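Local coordinates for protein putative glucarate dehydratase (Pseudomonas fluorescens, PDB 4IT1) that probably catalyses the magnesium-dependent dehydration of D-glucarate to 5-dehydro-4-deoxy-D-glucarate, as a member of the mandelate racemase/muconate lactonizing enzyme family, at residues 100-105 against 127-132; 152-157 against 396-401. One frame throughout, in Å; residues are numbered along the deposited sequence.

How the interactions relate
The two contacts follow one another along the chain, interaction 1 closing before interaction 2 opens, and helix 128-148 relates them. Interaction 1 packs the first turn of that helix on helix 95-107, within the N-terminal domain. Interaction 2 takes the loop that follows the same helix, on the way to strand 163-170 of the mixed sheet, and joins it to residues 396-401, 239 residues on. The centres of interactions 1 and 2 lie about 26 Å apart; the nearest atoms of interactions 1 and 2 are about 14 Å apart. One contact therefore holds helices of the capping domain together, while the other joins the loop leaving that domain to the loop after strand 393-395; both lie away from the magnesium site.

Interaction 1. Residues 100-105 against 127-132; sequences RIVQTT and KAVSNA
Val102 lays its CG1 methyl over the first turn of helix 128-148, where it meets both backbone and side chain. Val102 CG1 sits 3.4 Å from the carbonyl oxygen Val129 O and 3.7 Å from Ala132 CB, one turn further on, with the methyl Val129 CG1 a little more distant. With CG1 anti to the backbone N of Val102 (chi1 172°), this branch is the one delivered to the neighbouring helix. Gln103 adds an outer flank: the aliphatic carbon Gln103 CG approaches Val129 CG1 to 3.8 Å, the two side chains meeting at a slant, and Val129 CG2 lies 4.1 Å from the backbone carbon Gln103 CA. Val129 CG1 thus touches both the stem of Gln103 and the methyl of Val102, and the backbones come closest here, Gln103 CA to Val129 CA being 5.8 Å. The short helical segments pass 9.2 Å apart with their directions 135° from each other. No hydrogen bond crosses the contact, which rests on methyl and methylene packing, partly against a backbone carbonyl. Val106, further along helix 95-107, also touches Ala128 and Val129, while Ala132 reaches Ile79 of helix 74-87. Thr105 faces that third helix too; its OG1 donates back to Ile101 O and is also hydrogen-bonded to Gln86 NE2. The polar link and the methyl contacts together bring three helices into one bundle, the helical part that accompanies the three-stranded antiparallel sheet in the N-terminal capping domain of enolase-superfamily enzymes.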
ATOM      1  N   ARG A 100      14.618  -2.677   8.459  1.00 54.71           N
ATOM      2  CA  ARG A 100      15.822  -1.940   8.856  1.00 61.09           C
ATOM      3  C   ARG A 100      17.033  -2.859   8.995  1.00 70.22           C
ATOM      4  O   ARG A 100      18.159  -2.466   8.683  1.00 61.19           O
ATOM      5  CB  ARG A 100      15.599  -1.169  10.153  1.00 59.80           C
ATOM      6  CG  ARG A 100      14.902   0.174   9.984  1.00 62.53           C
ATOM      7  CD  ARG A 100      14.873   0.938  11.298  1.00 61.04           C
ATOM      8  NE  ARG A 100      14.539   0.060  12.420  1.00 74.41           N
ATOM      9  CZ  ARG A 100      13.365   0.026  13.049  1.00 79.42           C
ATOM     10  NH1 ARG A 100      13.186  -0.825  14.048  1.00 90.65           N
ATOM     11  NH2 ARG A 100      12.376   0.837  12.698  1.00 78.37           N
ATOM     12  N   ILE A 101      16.780  -4.084   9.450  1.00 68.91           N
ATOM     13  CA  ILE A 101      17.806  -5.114   9.587  1.00 68.51           C
ATOM     14  C   ILE A 101      18.352  -5.558   8.224  1.00 69.18           C
ATOM     15  O   ILE A 101      19.571  -5.592   8.030  1.00 62.44           O
ATOM     16  CB  ILE A 101      17.286  -6.311  10.426  1.00 68.45           C
ATOM     17  CG1 ILE A 101      17.238  -5.914  11.905  1.00 63.78           C
ATOM     18  CG2 ILE A 101      18.142  -7.562  10.237  1.00 62.68           C
ATOM     19  CD1 ILE A 101      16.457  -6.871  12.775  1.00 65.89           C
ATOM     20  N   VAL A 102      17.454  -5.879   7.289  1.00 57.02           N
ATOM     21  CA  VAL A 102      17.855  -6.284   5.938  1.00 54.22           C
ATOM     22  C   VAL A 102      18.668  -5.187   5.242  1.00 59.46           C
ATOM     23  O   VAL A 102      19.623  -5.484   4.525  1.00 67.32           O
ATOM     24  CB  VAL A 102      16.647  -6.693   5.064  1.00 57.60           C
ATOM     25  CG1 VAL A 102      17.073  -6.925   3.621  1.00 56.05           C
ATOM     26  CG2 VAL A 102      15.973  -7.943   5.613  1.00 54.73           C
ATOM     27  N   GLN A 103      18.303  -3.928   5.477  1.00 60.41           N
ATOM     28  CA  GLN A 103      19.014  -2.789   4.889  1.00 66.35           C
ATOM     29  C   GLN A 103      20.439  -2.653   5.433  1.00 65.49           C
ATOM     30  O   GLN A 103      21.372  -2.422   4.673  1.00 65.11           O
ATOM     31  CB  GLN A 103      18.236  -1.483   5.096  1.00 59.10           C
ATOM     32  CG  GLN A 103      16.948  -1.394   4.292  1.00 65.95           C
ATOM     33  CD  GLN A 103      16.013  -0.288   4.752  1.00 69.23           C
ATOM     34  OE1 GLN A 103      15.242   0.250   3.960  1.00 69.99           O
ATOM     35  NE2 GLN A 103      16.068   0.049   6.037  1.00 67.19           N
ATOM     36  N   THR A 104      20.597  -2.800   6.747  1.00 69.14           N
ATOM     37  CA  THR A 104      21.908  -2.715   7.399  1.00 68.90           C
ATOM     38  C   THR A 104      22.854  -3.807   6.902  1.00 67.17           C
ATOM     39  O   THR A 104      24.036  -3.557   6.647  1.00 78.16           O
ATOM     40  CB  THR A 104      21.760  -2.796   8.928  1.00 65.83           C
ATOM     41  OG1 THR A 104      21.046  -1.646   9.378  1.00 69.18           O
ATOM     42  CG2 THR A 104      23.119  -2.830   9.622  1.00 76.18           C
ATOM     43  N   THR A 105      22.309  -5.007   6.751  1.00 61.50           N
ATOM     44  CA  THR A 105      23.054  -6.158   6.279  1.00 61.47           C
ATOM     45  C   THR A 105      23.536  -5.979   4.834  1.00 70.18           C
ATOM     46  O   THR A 105      24.708  -6.218   4.536  1.00 77.52           O
ATOM     47  CB  THR A 105      22.203  -7.431   6.421  1.00 57.51           C
ATOM     48  OG1 THR A 105      21.738  -7.534   7.771  1.00 65.42           O
ATOM     49  CG2 THR A 105      23.003  -8.677   6.060  1.00 58.10           C
ATOM     50  N   LYS A 127      18.018  -5.123  -6.284  1.00 47.11           N
ATOM     51  CA  LYS A 127      16.962  -5.950  -5.681  1.00 48.49           C
ATOM     52  C   LYS A 127      17.361  -6.603  -4.358  1.00 58.55           C
ATOM     53  O   LYS A 127      16.557  -7.317  -3.756  1.00 64.03           O
ATOM     54  CB  LYS A 127      16.522  -7.055  -6.639  1.00 47.29           C
ATOM     55  CG  LYS A 127      16.081  -6.595  -8.012  1.00 46.63           C
ATOM     56  CD  LYS A 127      14.577  -6.452  -8.106  1.00 46.72           C
ATOM     57  CE  LYS A 127      14.154  -6.258  -9.556  1.00 39.46           C
ATOM     58  NZ  LYS A 127      14.705  -4.998 -10.142  1.00 40.80           N
ATOM     59  N   ALA A 128      18.595  -6.365  -3.914  1.00 58.94           N
ATOM     60  CA  ALA A 128      19.153  -7.050  -2.743  1.00 54.10           C
ATOM     61  C   ALA A 128      18.265  -6.940  -1.499  1.00 54.45           C
ATOM     62  O   ALA A 128      17.849  -7.956  -0.930  1.00 47.64           O
ATOM     63  CB  ALA A 128      20.558  -6.539  -2.447  1.00 43.65           C
ATOM     64  N   VAL A 129      17.989  -5.709  -1.082  1.00 51.78           N
ATOM     65  CA  VAL A 129      17.121  -5.457   0.060  1.00 56.64           C
ATOM     66  C   VAL A 129      15.733  -6.093  -0.148  1.00 59.96           C
ATOM     67  O   VAL A 129      15.229  -6.781   0.740  1.00 59.75           O
ATOM     68  CB  VAL A 129      17.032  -3.945   0.363  1.00 54.93           C
ATOM     69  CG1 VAL A 129      15.958  -3.645   1.399  1.00 47.42           C
ATOM     70  CG2 VAL A 129      18.384  -3.424   0.839  1.00 52.73           C
ATOM     71  N   SER A 130      15.154  -5.903  -1.334  1.00 55.06           N
ATOM     72  CA  SER A 130      13.802  -6.384  -1.635  1.00 61.15           C
ATOM     73  C   SER A 130      13.648  -7.902  -1.662  1.00 55.92           C
ATOM     74  O   SER A 130      12.679  -8.424  -1.120  1.00 53.12           O
ATOM     75  CB  SER A 130      13.286  -5.775  -2.936  1.00 53.93           C
ATOM     76  OG  SER A 130      12.984  -4.414  -2.721  1.00 62.32           O
ATOM     77  N   ASN A 131      14.584  -8.595  -2.312  1.00 50.76           N
ATOM     78  CA  ASN A 131      14.585 -10.055  -2.358  1.00 48.51           C
ATOM     79  C   ASN A 131      14.712 -10.684  -0.975  1.00 57.73           C
ATOM     80  O   ASN A 131      14.000 -11.639  -0.649  1.00 50.31           O
ATOM     81  CB  ASN A 131      15.706 -10.570  -3.255  1.00 52.38           C
ATOM     82  CG  ASN A 131      15.551 -10.129  -4.688  1.00 55.10           C
ATOM     83  OD1 ASN A 131      14.640  -9.372  -5.022  1.00 52.84           O
ATOM     84  ND2 ASN A 131      16.439 -10.606  -5.550  1.00 56.41           N
ATOM     85  N   ALA A 132      15.616 -10.138  -0.165  1.00 52.00           N
ATOM     86  CA  ALA A 132      15.858 -10.656   1.178  1.00 55.54           C
ATOM     87  C   ALA A 132      14.712 -10.337   2.144  1.00 55.04           C
ATOM     88  O   ALA A 132      14.363 -11.164   2.991  1.00 57.30           O
ATOM     89  CB  ALA A 132      17.181 -10.136   1.722  1.00 53.24           C
TER

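Interaction 2. Residues 152-157 against 396-401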
ATOM      1  N   LEU A 152      -3.663 -16.856   5.498  1.00 59.65           N
ATOM      2  CA  LEU A 152      -2.766 -15.701   5.392  1.00 66.54           C
ATOM      3  C   LEU A 152      -3.512 -14.496   4.821  1.00 56.02           C
ATOM      4  O   LEU A 152      -3.426 -13.394   5.359  1.00 52.27           O
ATOM      5  CB  LEU A 152      -1.525 -16.038   4.550  1.00 71.60           C
ATOM      6  CG  LEU A 152      -0.246 -15.215   4.773  1.00 67.89           C
ATOM      7  CD1 LEU A 152       0.957 -15.957   4.215  1.00 77.86           C
ATOM      8  CD2 LEU A 152      -0.325 -13.823   4.166  1.00 64.65           C
ATOM      9  N   VAL A 153      -4.273 -14.740   3.757  1.00 54.70           N
ATOM     10  CA  VAL A 153      -5.062 -13.716   3.075  1.00 59.70           C
ATOM     11  C   VAL A 153      -5.847 -12.778   4.021  1.00 69.88           C
ATOM     12  O   VAL A 153      -6.039 -11.598   3.705  1.00 61.15           O
ATOM     13  CB  VAL A 153      -5.972 -14.368   2.010  1.00 60.19           C
ATOM     14  CG1 VAL A 153      -7.038 -15.255   2.653  1.00 63.96           C
ATOM     15  CG2 VAL A 153      -6.586 -13.316   1.101  1.00 63.45           C
ATOM     16  N   ASP A 154      -6.259 -13.296   5.183  1.00 67.06           N
ATOM     17  CA  ASP A 154      -7.023 -12.518   6.165  1.00 63.05           C
ATOM     18  C   ASP A 154      -6.200 -11.414   6.821  1.00 69.69           C
ATOM     19  O   ASP A 154      -6.744 -10.375   7.222  1.00 63.64           O
ATOM     20  CB  ASP A 154      -7.655 -13.436   7.226  1.00 78.81           C
ATOM     21  CG  ASP A 154      -8.851 -14.241   6.686  1.00 87.07           C
ATOM     22  OD1 ASP A 154      -9.271 -14.027   5.524  1.00 85.63           O
ATOM     23  OD2 ASP A 154      -9.379 -15.093   7.434  1.00 78.03           O
ATOM     24  N   LEU A 155      -4.890 -11.642   6.927  1.00 71.49           N
ATOM     25  CA  LEU A 155      -3.950 -10.617   7.382  1.00 69.32           C
ATOM     26  C   LEU A 155      -3.870  -9.471   6.388  1.00 61.06           C
ATOM     27  O   LEU A 155      -3.573  -8.337   6.757  1.00 58.02           O
ATOM     28  CB  LEU A 155      -2.554 -11.213   7.556  1.00 73.13           C
ATOM     29  CG  LEU A 155      -2.312 -12.118   8.757  1.00 79.86           C
ATOM     30  CD1 LEU A 155      -1.157 -13.052   8.454  1.00 73.95           C
ATOM     31  CD2 LEU A 155      -2.038 -11.295  10.006  1.00 78.34           C
ATOM     32  N   LEU A 156      -4.136  -9.786   5.125  1.00 57.10           N
ATOM     33  CA  LEU A 156      -4.047  -8.822   4.040  1.00 61.42           C
ATOM     34  C   LEU A 156      -5.420  -8.225   3.682  1.00 69.50           C
ATOM     35  O   LEU A 156      -5.619  -7.759   2.558  1.00 67.92           O
ATOM     36  CB  LEU A 156      -3.409  -9.485   2.810  1.00 56.74           C
ATOM     37  CG  LEU A 156      -2.183 -10.390   3.025  1.00 60.18           C
ATOM     38  CD1 LEU A 156      -1.772 -11.102   1.743  1.00 45.01           C
ATOM     39  CD2 LEU A 156      -1.009  -9.615   3.599  1.00 54.07           C
ATOM     40  N   GLY A 157      -6.357  -8.254   4.634  1.00 69.09           N
ATOM     41  CA  GLY A 157      -7.693  -7.668   4.449  1.00 68.33           C
ATOM     42  C   GLY A 157      -8.827  -8.585   3.991  1.00 67.21           C
ATOM     43  O   GLY A 157      -9.964  -8.133   3.847  1.00 70.13           O
ATOM     44  N   ILE A 396      -8.076 -21.080  -2.414  1.00 56.05           N
ATOM     45  CA  ILE A 396      -7.747 -20.474  -1.126  1.00 66.06           C
ATOM     46  C   ILE A 396      -8.726 -21.032  -0.093  1.00 76.26           C
ATOM     47  O   ILE A 396      -9.946 -20.919  -0.259  1.00 79.75           O
ATOM     48  CB  ILE A 396      -7.823 -18.923  -1.169  1.00 63.31           C
ATOM     49  CG1 ILE A 396      -7.003 -18.363  -2.338  1.00 71.69           C
ATOM     50  CG2 ILE A 396      -7.386 -18.303   0.158  1.00 61.63           C
ATOM     51  CD1 ILE A 396      -5.519 -18.677  -2.282  1.00 71.61           C
ATOM     52  N   THR A 397      -8.187 -21.637   0.962  1.00 71.95           N
ATOM     53  CA  THR A 397      -9.008 -22.301   1.977  1.00 70.83           C
ATOM     54  C   THR A 397      -8.925 -21.609   3.338  1.00 72.13           C
ATOM     55  O   THR A 397      -8.344 -20.528   3.467  1.00 76.04           O
ATOM     56  CB  THR A 397      -8.643 -23.796   2.131  1.00 66.53           C
ATOM     57  OG1 THR A 397      -7.470 -23.934   2.946  1.00 67.13           O
ATOM     58  CG2 THR A 397      -8.414 -24.453   0.769  1.00 66.76           C
ATOM     59  N   ARG A 398      -9.513 -22.245   4.348  1.00 73.07           N
ATOM     60  CA  ARG A 398      -9.533 -21.703   5.704  1.00 80.39           C
ATOM     61  C   ARG A 398      -8.353 -22.198   6.550  1.00 74.12           C
ATOM     62  O   ARG A 398      -8.198 -21.780   7.706  1.00 69.29           O
ATOM     63  CB  ARG A 398     -10.875 -22.013   6.395  1.00 86.03           C
ATOM     64  CG  ARG A 398     -12.094 -21.290   5.817  1.00 74.40           C
ATOM     65  CD  ARG A 398     -11.973 -19.770   5.894  1.00 70.05           C
ATOM     66  NE  ARG A 398     -11.630 -19.292   7.234  1.00 65.37           N
ATOM     67  CZ  ARG A 398     -11.372 -18.022   7.538  1.00 70.19           C
ATOM     68  NH1 ARG A 398     -11.068 -17.684   8.785  1.00 66.09           N
ATOM     69  NH2 ARG A 398     -11.410 -17.088   6.596  1.00 71.57           N
ATOM     70  N   ALA A 399      -7.531 -23.078   5.968  1.00 71.49           N
ATOM     71  CA  ALA A 399      -6.301 -23.573   6.608  1.00 61.17           C
ATOM     72  C   ALA A 399      -5.423 -22.409   7.069  1.00 67.58           C
ATOM     73  O   ALA A 399      -5.297 -21.409   6.345  1.00 64.78           O
ATOM     74  CB  ALA A 399      -5.532 -24.474   5.657  1.00 51.30           C
ATOM     75  N   PRO A 400      -4.824 -22.527   8.277  1.00 71.59           N
ATOM     76  CA  PRO A 400      -4.004 -21.455   8.865  1.00 71.20           C
ATOM     77  C   PRO A 400      -2.780 -21.110   8.009  1.00 74.97           C
ATOM     78  O   PRO A 400      -2.125 -22.003   7.455  1.00 61.23           O
ATOM     79  CB  PRO A 400      -3.561 -22.034  10.217  1.00 71.14           C
ATOM     80  CG  PRO A 400      -4.471 -23.184  10.480  1.00 75.03           C
ATOM     81  CD  PRO A 400      -4.846 -23.726   9.135  1.00 75.06           C
ATOM     82  N   GLY A 401      -2.490 -19.815   7.900  1.00 75.34           N
ATOM     83  CA  GLY A 401      -1.393 -19.323   7.070  1.00 62.97           C
ATOM     84  C   GLY A 401      -1.478 -19.780   5.630  1.00 67.04           C
ATOM     85  O   GLY A 401      -2.524 -19.659   4.987  1.00 75.37           O
TER
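Arg398 NH2 donates to Asp154 OD2 at 3.0 Å, a salt bridge carried by one hydrogen bond. The carboxylate receives it on the syn lone pair of OD2, but the N-H...O angle of 133° is far from straight, and the oxygen is tilted out of the guanidinium plane. Carboxylate and guanidinium planes are turned 39° apart, so the groups do not meet as a flat two-bond pair. Arg398 starts off away from residues 152-157; bends at chi2 and chi3 fold its chain back and bring the guanidinium to Asp154. With an alanine at Asp154, Arg398 would probably lose this charged mate and its guanidinium be freer to swing. Asp91 of the second subunit packs against both residues, which puts the pair beside the dimer interface. The second polar link is between backbones: Leu152 N donates to Gly401 O at 3.1 Å. Gly401 also has a backbone bond to Val150, and its positive phi favours glycine. Two loops are thereby joined across the two-domain architecture of the enolase superfamily, one leaving the capping domain for the first strand of the barrel, the other following strand 393-395 after the barrel helices. Alongside these polar links, Leu152 CB rests 3.8 Å from Gly401 O. A chi1 of 66° sets Val153 CG1 between the backbone N and the carbonyl carbon, and from there it meets Ile396 CG2 at 4.0 Å, the two side chains approaching obliquely. Leu152 and Ile396 both touch His356 of helix 348-360, whose ND1 is hydrogen-bonded to Val153 N, and Val153 reaches Ala360 on the same helix.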